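PDB 5BR9: tRNA threonylcarbamoyladenosine biosynthesis protein TsaB, which probably helps other Tsa proteins make the threonylcarbamoyladenosine modification at position 37 of tRNA, as a TsaB-subfamily member of the KAE1/TsaD family with an actin-like ATPase fold. Local coordinates for residues 24-35 with 50-60; 63-74 with 94-104. All blocks are in the same frame, centred on the assembly; numbering follows the deposited sequence. Where two conformers were deposited one is given.

Contact 1 of 2, residues 24-35 with 50-60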
loop_
_atom_site.group_PDB
_atom_site.type_symbol
_atom_site.label_atom_id
_atom_site.label_comp_id
_atom_site.label_asym_id
_atom_site.label_seq_id
_atom_site.Cartn_x
_atom_site.Cartn_y
_atom_site.Cartn_z
ATOM N N VAL A 24 10.919 -9.906 8.379
ATOM C CA VAL A 24 11.481 -10.122 7.059
ATOM C C VAL A 24 12.366 -11.360 7.118
ATOM O O VAL A 24 12.966 -11.667 8.142
ATOM C CB VAL A 24 12.269 -8.877 6.575
ATOM C CG1 VAL A 24 11.351 -7.639 6.513
ATOM C CG2 VAL A 24 13.461 -8.605 7.491
ATOM N N ALA A 25 12.464 -12.076 6.018
ATOM C CA ALA A 25 13.277 -13.277 6.022
ATOM C C ALA A 25 13.868 -13.454 4.643
ATOM O O ALA A 25 13.346 -12.927 3.652
ATOM C CB ALA A 25 12.458 -14.501 6.450
ATOM N N LEU A 26 14.989 -14.156 4.591
ATOM C CA LEU A 26 15.716 -14.327 3.355
ATOM C C LEU A 26 16.235 -15.736 3.255
ATOM O O LEU A 26 16.825 -16.256 4.217
ATOM C CB LEU A 26 16.864 -13.328 3.286
ATOM C CG LEU A 26 17.732 -13.439 2.039
ATOM C CD1 LEU A 26 16.957 -12.938 0.843
ATOM C CD2 LEU A 26 18.984 -12.624 2.220
ATOM N N LEU A 27 16.014 -16.346 2.091
ATOM C CA LEU A 27 16.597 -17.645 1.767
ATOM C C LEU A 27 17.689 -17.379 0.757
ATOM O O LEU A 27 17.463 -16.678 -0.237
ATOM C CB LEU A 27 15.573 -18.640 1.197
ATOM C CG LEU A 27 16.147 -19.966 0.668
ATOM C CD1 LEU A 27 16.630 -20.861 1.805
ATOM C CD2 LEU A 27 15.157 -20.732 -0.223
ATOM N N HIS A 28 18.879 -17.900 1.046
ATOM C CA HIS A 28 20.022 -17.730 0.171
ATOM C C HIS A 28 20.958 -18.924 0.357
ATOM O O HIS A 28 21.283 -19.274 1.487
ATOM C CB HIS A 28 20.751 -16.413 0.463
ATOM C CG HIS A 28 21.930 -16.171 -0.428
ATOM N ND1 HIS A 28 23.235 -16.280 0.007
ATOM C CD2 HIS A 28 21.995 -15.843 -1.745
ATOM C CE1 HIS A 28 24.055 -16.021 -0.998
ATOM N NE2 HIS A 28 23.328 -15.752 -2.070
ATOM N N GLU A 29 21.354 -19.552 -0.750
ATOM C CA GLU A 29 22.238 -20.723 -0.711
ATOM C C GLU A 29 21.780 -21.796 0.287
ATOM O O GLU A 29 22.605 -22.434 0.929
ATOM C CB GLU A 29 23.665 -20.292 -0.367
ATOM C CG GLU A 29 24.683 -20.534 -1.457
ATOM C CD GLU A 29 24.787 -19.375 -2.418
ATOM O OE1 GLU A 29 23.969 -19.318 -3.363
ATOM O OE2 GLU A 29 25.683 -18.521 -2.225
ATOM N N GLY A 30 20.467 -21.969 0.435
ATOM C CA GLY A 30 19.922 -22.961 1.347
ATOM C C GLY A 30 19.953 -22.575 2.816
ATOM O O GLY A 30 19.715 -23.413 3.686
ATOM N N ARG A 31 20.259 -21.312 3.098
ATOM C CA ARG A 31 20.271 -20.815 4.468
ATOM C C ARG A 31 19.133 -19.819 4.664
ATOM O O ARG A 31 18.858 -19.007 3.782
ATOM C CB ARG A 31 21.608 -20.150 4.803
ATOM C CG ARG A 31 22.782 -21.098 4.929
ATOM C CD ARG A 31 24.093 -20.342 5.200
ATOM N NE ARG A 31 24.852 -20.025 3.984
ATOM C CZ ARG A 31 24.768 -18.875 3.314
ATOM N NH1 ARG A 31 23.950 -17.908 3.725
ATOM N NH2 ARG A 31 25.503 -18.691 2.226
ATOM N N ALA A 32 18.456 -19.897 5.806
ATOM C CA ALA A 32 17.381 -18.960 6.115
ATOM C C ALA A 32 17.889 -17.946 7.135
ATOM O O ALA A 32 18.650 -18.287 8.038
ATOM C CB ALA A 32 16.127 -19.701 6.635
ATOM N N LEU A 33 17.501 -16.691 6.949
ATOM C CA LEU A 33 17.873 -15.608 7.854
ATOM C C LEU A 33 16.626 -14.742 8.080
ATOM O O LEU A 33 15.919 -14.429 7.123
ATOM C CB LEU A 33 19.012 -14.788 7.256
ATOM C CG LEU A 33 19.683 -13.802 8.197
ATOM C CD1 LEU A 33 20.491 -14.567 9.230
ATOM C CD2 LEU A 33 20.553 -12.837 7.427
ATOM N N SER A 34 16.322 -14.374 9.320
ATOM C CA SER A 34 15.120 -13.578 9.559
ATOM C C SER A 34 15.312 -12.557 10.661
ATOM O O SER A 34 16.227 -12.676 11.477
ATOM C CB SER A 34 13.912 -14.470 9.903
ATOM O OG SER A 34 14.079 -15.133 11.148
ATOM N N HIS A 35 14.444 -11.546 10.652
ATOM C CA HIS A 35 14.389 -10.583 11.740
ATOM C C HIS A 35 12.941 -10.177 11.996
ATOM O O HIS A 35 12.120 -10.096 11.080
ATOM C CB HIS A 35 15.277 -9.370 11.444
ATOM C CG HIS A 35 16.746 -9.663 11.562
ATOM N ND1 HIS A 35 17.377 -9.836 12.776
ATOM C CD2 HIS A 35 17.699 -9.838 10.615
ATOM C CE1 HIS A 35 18.656 -10.095 12.572
ATOM N NE2 HIS A 35 18.875 -10.107 11.269
ATOM N N MET A 50 14.226 -2.614 7.445
ATOM C CA MET A 50 14.454 -3.987 7.892
ATOM C C MET A 50 14.968 -4.840 6.732
ATOM O O MET A 50 15.844 -5.686 6.916
ATOM C CB MET A 50 13.192 -4.598 8.485
ATOM C CG MET A 50 12.924 -4.165 9.919
ATOM S SD MET A 50 11.505 -5.010 10.656
ATOM C CE MET A 50 11.997 -6.696 10.396
ATOM N N VAL A 51 14.432 -4.590 5.539
ATOM C CA VAL A 51 14.839 -5.312 4.343
ATOM C C VAL A 51 16.276 -4.986 3.968
ATOM O O VAL A 51 17.075 -5.899 3.692
ATOM C CB VAL A 51 13.890 -5.019 3.174
ATOM C CG1 VAL A 51 14.459 -5.584 1.865
ATOM C CG2 VAL A 51 12.508 -5.630 3.463
ATOM N N ARG A 52 16.612 -3.694 3.969
ATOM C CA ARG A 52 17.965 -3.269 3.634
ATOM C C ARG A 52 18.949 -3.951 4.586
ATOM O O ARG A 52 19.948 -4.526 4.151
ATOM C CB ARG A 52 18.076 -1.736 3.692
ATOM C CG ARG A 52 19.475 -1.125 3.522
ATOM C CD ARG A 52 20.272 -1.710 2.350
ATOM N NE ARG A 52 19.539 -1.759 1.086
ATOM C CZ ARG A 52 19.897 -2.532 0.068
ATOM N NH1 ARG A 52 20.964 -3.301 0.192
ATOM N NH2 ARG A 52 19.193 -2.545 -1.057
ATOM N N ASP A 53 18.647 -3.902 5.881
ATOM C CA ASP A 53 19.527 -4.479 6.903
ATOM C C ASP A 53 19.710 -5.984 6.730
ATOM O O ASP A 53 20.813 -6.507 6.908
ATOM C CB ASP A 53 18.990 -4.196 8.311
ATOM C CG ASP A 53 19.157 -2.741 8.732
ATOM O OD1 ASP A 53 19.822 -1.959 8.010
ATOM O OD2 ASP A 53 18.600 -2.378 9.790
ATOM N N LEU A 54 18.622 -6.675 6.409
ATOM C CA LEU A 54 18.659 -8.121 6.240
ATOM C C LEU A 54 19.533 -8.480 5.036
ATOM O O LEU A 54 20.431 -9.329 5.124
ATOM C CB LEU A 54 17.252 -8.679 6.055
ATOM C CG LEU A 54 17.141 -10.202 5.928
ATOM C CD1 LEU A 54 17.461 -10.868 7.250
ATOM C CD2 LEU A 54 15.756 -10.622 5.454
ATOM N N LEU A 55 19.268 -7.826 3.913
ATOM C CA LEU A 55 20.058 -8.052 2.713
ATOM C C LEU A 55 21.509 -7.704 2.996
ATOM O O LEU A 55 22.413 -8.452 2.636
ATOM C CB LEU A 55 19.544 -7.223 1.544
ATOM C CG LEU A 55 18.185 -7.599 0.974
ATOM C CD1 LEU A 55 17.813 -6.542 -0.044
ATOM C CD2 LEU A 55 18.245 -8.960 0.324
ATOM N N ASP A 56 21.732 -6.599 3.691
ATOM C CA ASP A 56 23.108 -6.182 3.962
ATOM C C ASP A 56 23.826 -7.146 4.901
ATOM O O ASP A 56 24.996 -7.437 4.699
ATOM C CB ASP A 56 23.141 -4.757 4.520
ATOM C CG ASP A 56 22.920 -3.708 3.438
ATOM O OD1 ASP A 56 22.665 -4.089 2.260
ATOM O OD2 ASP A 56 23.019 -2.505 3.762
ATOM N N GLU A 57 23.120 -7.666 5.901
ATOM C CA GLU A 57 23.715 -8.611 6.846
ATOM C C GLU A 57 24.128 -9.914 6.152
ATOM O O GLU A 57 25.138 -10.522 6.502
ATOM C CB GLU A 57 22.742 -8.911 7.989
ATOM C CG GLU A 57 23.201 -10.019 8.947
ATOM C CD GLU A 57 22.151 -10.382 10.002
ATOM O OE1 GLU A 57 20.990 -9.919 9.899
ATOM O OE2 GLU A 57 22.494 -11.139 10.938
ATOM N N ALA A 58 23.345 -10.322 5.163
ATOM C CA ALA A 58 23.575 -11.558 4.421
ATOM C C ALA A 58 24.593 -11.371 3.298
ATOM O O ALA A 58 25.076 -12.340 2.734
ATOM C CB ALA A 58 22.254 -12.086 3.852
ATOM N N GLY A 59 24.917 -10.121 2.981
ATOM C CA GLY A 59 25.790 -9.811 1.865
ATOM C C GLY A 59 25.133 -10.040 0.520
ATOM O O GLY A 59 25.806 -10.264 -0.495
ATOM N N VAL A 60 23.807 -9.950 0.507
ATOM C CA VAL A 60 23.036 -10.261 -0.692
ATOM C C VAL A 60 22.462 -8.991 -1.319
ATOM O O VAL A 60 21.872 -8.152 -0.620
ATOM C CB VAL A 60 21.911 -11.286 -0.384
ATOM C CG1 VAL A 60 21.013 -11.479 -1.603
ATOM C CG2 VAL A 60 22.518 -12.617 0.036
#
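L54 lies against both arms of the beta hairpin 24-35, whose type I' turn runs from H28 to R31, and with V24 and L26 it accounts for the largest buried areas of the contact. Its CG stands anti to the backbone N (chi1 -177°), and the two methyls part company beyond it. L54 CD2 goes to the 24-28 arm, 3.6 Å from L26 CB and 3.7 Å from V24 CG2; L54 CD1 goes to the 31-35 arm, 3.7 Å from L33 CD2. V24 reaches one turn back, where its CG2 meets M50 CE and its CG1 meets V51 CG2. L26 works the other way, L26 CD2 lying 3.7 Å from A58 CB. Beyond it V60 CG2 sits over the centre of the H28 ring, a CH-pi contact. Toward solvent, H35 NE2 approaches the syn lone pair of E57 OE1 close to the ring plane, but at a suspiciously short 2.5 Å and in one of two H35 conformers, so the bond's strength is doubtful. Helix 43-58 thus lies along one face of the hairpin, its axis 30° from parallel to strand 24-28. A25 and L27 pack on the other face against L200 of helix 196-208, while V51 continues to L13 of strand 12-16 and to F92 of the second subunit.

Contact 2 of 2, residues 63-74 with 94-104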
loop_
_atom_site.group_PDB
_atom_site.type_symbol
_atom_site.label_atom_id
_atom_site.label_comp_id
_atom_site.label_asym_id
_atom_site.label_seq_id
_atom_site.Cartn_x
_atom_site.Cartn_y
_atom_site.Cartn_z
ATOM N N SER A 63 19.212 -7.477 -6.397
ATOM C CA SER A 63 19.112 -8.050 -7.742
ATOM C C SER A 63 19.224 -9.579 -7.753
ATOM O O SER A 63 18.804 -10.224 -8.709
ATOM C CB SER A 63 20.176 -7.460 -8.665
ATOM O OG SER A 63 21.483 -7.703 -8.181
ATOM N N ALA A 64 19.730 -10.160 -6.668
ATOM C CA ALA A 64 19.897 -11.613 -6.579
ATOM C C ALA A 64 18.588 -12.333 -6.219
ATOM O O ALA A 64 18.493 -13.562 -6.343
ATOM C CB ALA A 64 20.975 -11.952 -5.539
ATOM N N VAL A 65 17.587 -11.563 -5.797
ATOM C CA VAL A 65 16.286 -12.102 -5.375
ATOM C C VAL A 65 15.478 -12.644 -6.555
ATOM O O VAL A 65 15.270 -11.951 -7.562
ATOM C CB VAL A 65 15.485 -11.027 -4.606
ATOM C CG1 VAL A 65 14.054 -11.482 -4.348
ATOM C CG2 VAL A 65 16.196 -10.652 -3.300
ATOM N N ASP A 66 15.002 -13.882 -6.418
ATOM C CA ASP A 66 14.277 -14.534 -7.500
ATOM C C ASP A 66 12.770 -14.267 -7.465
ATOM O O ASP A 66 12.106 -14.223 -8.508
ATOM C CB ASP A 66 14.543 -16.040 -7.447
ATOM C CG ASP A 66 16.013 -16.381 -7.698
ATOM O OD1 ASP A 66 16.629 -15.726 -8.565
ATOM O OD2 ASP A 66 16.550 -17.302 -7.042
ATOM N N ALA A 67 12.234 -14.096 -6.260
ATOM C CA ALA A 67 10.810 -13.867 -6.071
ATOM C C ALA A 67 10.570 -13.271 -4.683
ATOM O O ALA A 67 11.403 -13.426 -3.778
ATOM C CB ALA A 67 10.022 -15.166 -6.253
ATOM N N ILE A 68 9.446 -12.576 -4.523
ATOM C CA ILE A 68 9.125 -11.930 -3.244
ATOM C C ILE A 68 7.819 -12.471 -2.704
ATOM O O ILE A 68 6.800 -12.454 -3.399
ATOM C CB ILE A 68 9.050 -10.407 -3.385
ATOM C CG1 ILE A 68 10.315 -9.867 -4.064
ATOM C CG2 ILE A 68 8.884 -9.783 -2.021
ATOM C CD1 ILE A 68 10.234 -8.415 -4.432
ATOM N N ALA A 69 7.865 -12.989 -1.480
ATOM C CA ALA A 69 6.689 -13.530 -0.820
ATOM C C ALA A 69 6.194 -12.603 0.276
ATOM O O ALA A 69 6.993 -11.932 0.925
ATOM C CB ALA A 69 6.999 -14.894 -0.246
ATOM N N PHE A 70 4.881 -12.580 0.498
ATOM C CA PHE A 70 4.318 -11.756 1.560
ATOM C C PHE A 70 3.047 -12.394 2.136
ATOM O O PHE A 70 2.358 -13.135 1.439
ATOM C CB PHE A 70 3.994 -10.347 1.049
ATOM C CG PHE A 70 2.892 -10.310 0.032
ATOM C CD1 PHE A 70 1.598 -9.944 0.403
ATOM C CD2 PHE A 70 3.137 -10.644 -1.288
ATOM C CE1 PHE A 70 0.576 -9.917 -0.535
ATOM C CE2 PHE A 70 2.115 -10.615 -2.230
ATOM C CZ PHE A 70 0.845 -10.261 -1.858
ATOM N N GLY A 71 2.738 -12.091 3.395
ATOM C CA GLY A 71 1.480 -12.491 3.971
ATOM C C GLY A 71 0.343 -11.630 3.437
ATOM O O GLY A 71 0.353 -10.415 3.605
ATOM N N ARG A 72 -0.640 -12.248 2.790
ATOM C CA ARG A 72 -1.721 -11.489 2.160
ATOM C C ARG A 72 -2.921 -11.330 3.090
ATOM O O ARG A 72 -4.024 -11.022 2.649
ATOM C CB ARG A 72 -2.148 -12.163 0.850
ATOM C CG ARG A 72 -2.433 -13.666 0.962
ATOM C CD ARG A 72 -3.887 -13.965 1.310
ATOM N NE ARG A 72 -4.241 -15.349 1.001
ATOM C CZ ARG A 72 -5.083 -16.086 1.723
ATOM N NH1 ARG A 72 -5.643 -15.577 2.813
ATOM N NH2 ARG A 72 -5.356 -17.338 1.360
ATOM N N GLY A 73 -2.702 -11.532 4.379
ATOM C CA GLY A 73 -3.786 -11.523 5.332
ATOM C C GLY A 73 -4.307 -12.941 5.514
ATOM O O GLY A 73 -3.758 -13.886 4.940
ATOM N N PRO A 74 -5.379 -13.101 6.293
ATOM C CA PRO A 74 -6.088 -11.996 6.940
ATOM C C PRO A 74 -5.338 -11.418 8.140
ATOM O O PRO A 74 -4.401 -12.037 8.641
ATOM C CB PRO A 74 -7.399 -12.646 7.368
ATOM C CG PRO A 74 -7.032 -14.086 7.609
ATOM C CD PRO A 74 -5.993 -14.408 6.593
ATOM N N LEU A 94 12.165 -4.910 -10.149
ATOM C CA LEU A 94 13.152 -5.974 -10.350
ATOM C C LEU A 94 12.769 -6.831 -11.551
ATOM O O LEU A 94 13.632 -7.457 -12.175
ATOM C CB LEU A 94 13.289 -6.876 -9.105
ATOM C CG LEU A 94 13.846 -6.300 -7.799
ATOM C CD1 LEU A 94 13.652 -7.280 -6.646
ATOM C CD2 LEU A 94 15.337 -5.869 -7.920
ATOM N N GLN A 95 11.469 -6.827 -11.860
ATOM C CA GLN A 95 10.842 -7.719 -12.847
ATOM C C GLN A 95 10.934 -9.151 -12.360
ATOM O O GLN A 95 11.396 -10.042 -13.067
ATOM C CB GLN A 95 11.462 -7.556 -14.241
ATOM C CG GLN A 95 11.446 -6.106 -14.721
ATOM C CD GLN A 95 11.823 -5.953 -16.176
ATOM O OE1 GLN A 95 12.391 -6.865 -16.790
ATOM N NE2 GLN A 95 11.510 -4.795 -16.743
ATOM N N ARG A 96 10.480 -9.348 -11.130
ATOM C CA ARG A 96 10.435 -10.658 -10.482
ATOM C C ARG A 96 9.018 -10.957 -10.007
ATOM O O ARG A 96 8.222 -10.039 -9.823
ATOM C CB ARG A 96 11.408 -10.716 -9.303
ATOM C CG ARG A 96 12.852 -10.651 -9.697
ATOM C CD ARG A 96 13.260 -11.885 -10.530
ATOM N NE ARG A 96 14.644 -11.726 -10.973
ATOM C CZ ARG A 96 15.339 -12.630 -11.655
ATOM N NH1 ARG A 96 14.788 -13.793 -11.989
ATOM N NH2 ARG A 96 16.602 -12.366 -11.995
ATOM N N PRO A 97 8.685 -12.242 -9.835
ATOM C CA PRO A 97 7.302 -12.564 -9.436
ATOM C C PRO A 97 7.006 -12.417 -7.934
ATOM O O PRO A 97 7.932 -12.301 -7.129
ATOM C CB PRO A 97 7.133 -14.022 -9.908
ATOM C CG PRO A 97 8.495 -14.567 -10.032
ATOM C CD PRO A 97 9.464 -13.434 -10.231
ATOM N N VAL A 98 5.724 -12.392 -7.561
ATOM C CA VAL A 98 5.371 -12.312 -6.147
ATOM C C VAL A 98 4.567 -13.545 -5.767
ATOM O O VAL A 98 3.858 -14.117 -6.588
ATOM C CB VAL A 98 4.558 -11.038 -5.773
ATOM C CG1 VAL A 98 5.214 -9.797 -6.281
ATOM C CG2 VAL A 98 3.121 -11.132 -6.205
ATOM N N LEU A 99 4.674 -13.906 -4.496
ATOM C CA LEU A 99 4.015 -15.058 -3.905
ATOM C C LEU A 99 3.119 -14.627 -2.740
ATOM O O LEU A 99 3.607 -14.289 -1.665
ATOM C CB LEU A 99 5.062 -16.058 -3.407
ATOM C CG LEU A 99 5.919 -16.742 -4.469
ATOM C CD1 LEU A 99 7.182 -17.338 -3.874
ATOM C CD2 LEU A 99 5.097 -17.830 -5.120
ATOM N N ALA A 100 1.809 -14.644 -2.955
ATOM C CA ALA A 100 0.865 -14.316 -1.898
ATOM C C ALA A 100 0.648 -15.561 -1.019
ATOM O O ALA A 100 0.361 -16.638 -1.517
ATOM C CB ALA A 100 -0.441 -13.834 -2.487
ATOM N N VAL A 101 0.822 -15.417 0.288
ATOM C CA VAL A 101 0.708 -16.538 1.201
ATOM C C VAL A 101 -0.211 -16.171 2.359
ATOM O O VAL A 101 -0.112 -15.081 2.945
ATOM C CB VAL A 101 2.090 -16.977 1.726
ATOM C CG1 VAL A 101 1.948 -18.086 2.744
ATOM C CG2 VAL A 101 2.995 -17.409 0.584
ATOM N N SER A 102 -1.106 -17.092 2.685
ATOM C CA SER A 102 -2.053 -16.870 3.748
ATOM C C SER A 102 -1.391 -16.757 5.104
ATOM O O SER A 102 -0.561 -17.574 5.466
ATOM C CB SER A 102 -3.085 -18.011 3.785
ATOM O OG SER A 102 -3.814 -17.936 4.986
ATOM N N ASP A 103 -1.822 -15.776 5.891
ATOM C CA ASP A 103 -1.336 -15.657 7.247
ATOM C C ASP A 103 -1.833 -16.762 8.183
ATOM O O ASP A 103 -1.187 -17.047 9.190
ATOM C CB ASP A 103 -1.689 -14.285 7.804
ATOM C CG ASP A 103 -0.677 -13.226 7.360
ATOM O OD1 ASP A 103 -0.972 -12.429 6.458
ATOM O OD2 ASP A 103 0.430 -13.198 7.929
ATOM N N LEU A 104 -2.959 -17.392 7.853
ATOM C CA LEU A 104 -3.415 -18.571 8.608
ATOM C C LEU A 104 -2.431 -19.736 8.386
ATOM O O LEU A 104 -2.029 -20.416 9.340
ATOM C CB LEU A 104 -4.856 -18.964 8.185
ATOM C CG LEU A 104 -5.957 -17.953 8.573
ATOM C CD1 LEU A 104 -7.240 -18.157 7.792
ATOM C CD2 LEU A 104 -6.260 -17.983 10.084
HETATM O O HOH W 1 15.998 -9.831 -9.443
HETATM O O HOH W 2 12.412 -15.272 -11.061
#
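F70 turns its ring back over strand 98-101, with A100 CA over one face, 4.3 Å from the ring centroid, and V98 CG2 at the ring edge. The first torsion, 67°, sets CG between the backbone N and the carbonyl carbon and lays the ring along the neighbouring strand, F70 CZ 3.8 Å from A100 CB. I68 lies on the same face of the sheet, which helix 77-94 covers through L90 and V87; A69 and L99 meet CB to CB on the opposite face, under helix 196-208. Between the parallel strands, backbone hydrogen bonds alternate, from I68 N to P97 O at one end to R72 N to V101 O at the other.

Where the strands end, R72 folds over the backbone of V101 and S102. Its chain bends at chi2 (90°) and brings one guanidinium face over S102 CB, 3.4 Å from R72 NH2. E149 salt-bridges R72 NH1 and hydrogen-bonds S102 OG, linking the two segments from outside. D103, at the first turn of helix 103-115, pins the G73 loop in two ways: OD1 accepts from G73 N at 2.8 Å, nearly along its C-O axis, and its own N donates almost straight (178°) to G73 O from above the carbonyl plane. P74, after a cis peptide bond, rests its ring on L104.

At the other end one water joins R96 NE to the carbonyls of S63 and V65, and a second joins R96 NH1 to D66 O.

The two strands are the parallel pair of a beta-alpha-beta unit whose connecting helix is 77-94; between them the contact is apolar and held by backbone bonds. Its polar grips lie at the two ends: at one R96 is linked by waters to backbone carbonyls, while at the other D103 holds the loop after strand 67-71 directly against the start of the next helix.

Both contacts build on the same five-stranded sheet, contact 1 at its antiparallel outer edge and contact 2 at its parallel side, with strand 12-16 between them. They follow in series along the chain, helix 43-58 leading on to strand 67-71, and their centres are about 14 Å apart. Both are partly buried: contact 1 has exposed residues at its edge, whereas the strand pair of contact 2 has helices on both faces, 77-94 and 196-208. The helix-on-sheet packing of contact 1 is mostly apolar, with a single, doubtfully short His-carboxylate bond toward solvent. Contact 2 instead joins strand to strand, holding chiefly by backbone hydrogen bonds, with charged side chains and waters only at its ends.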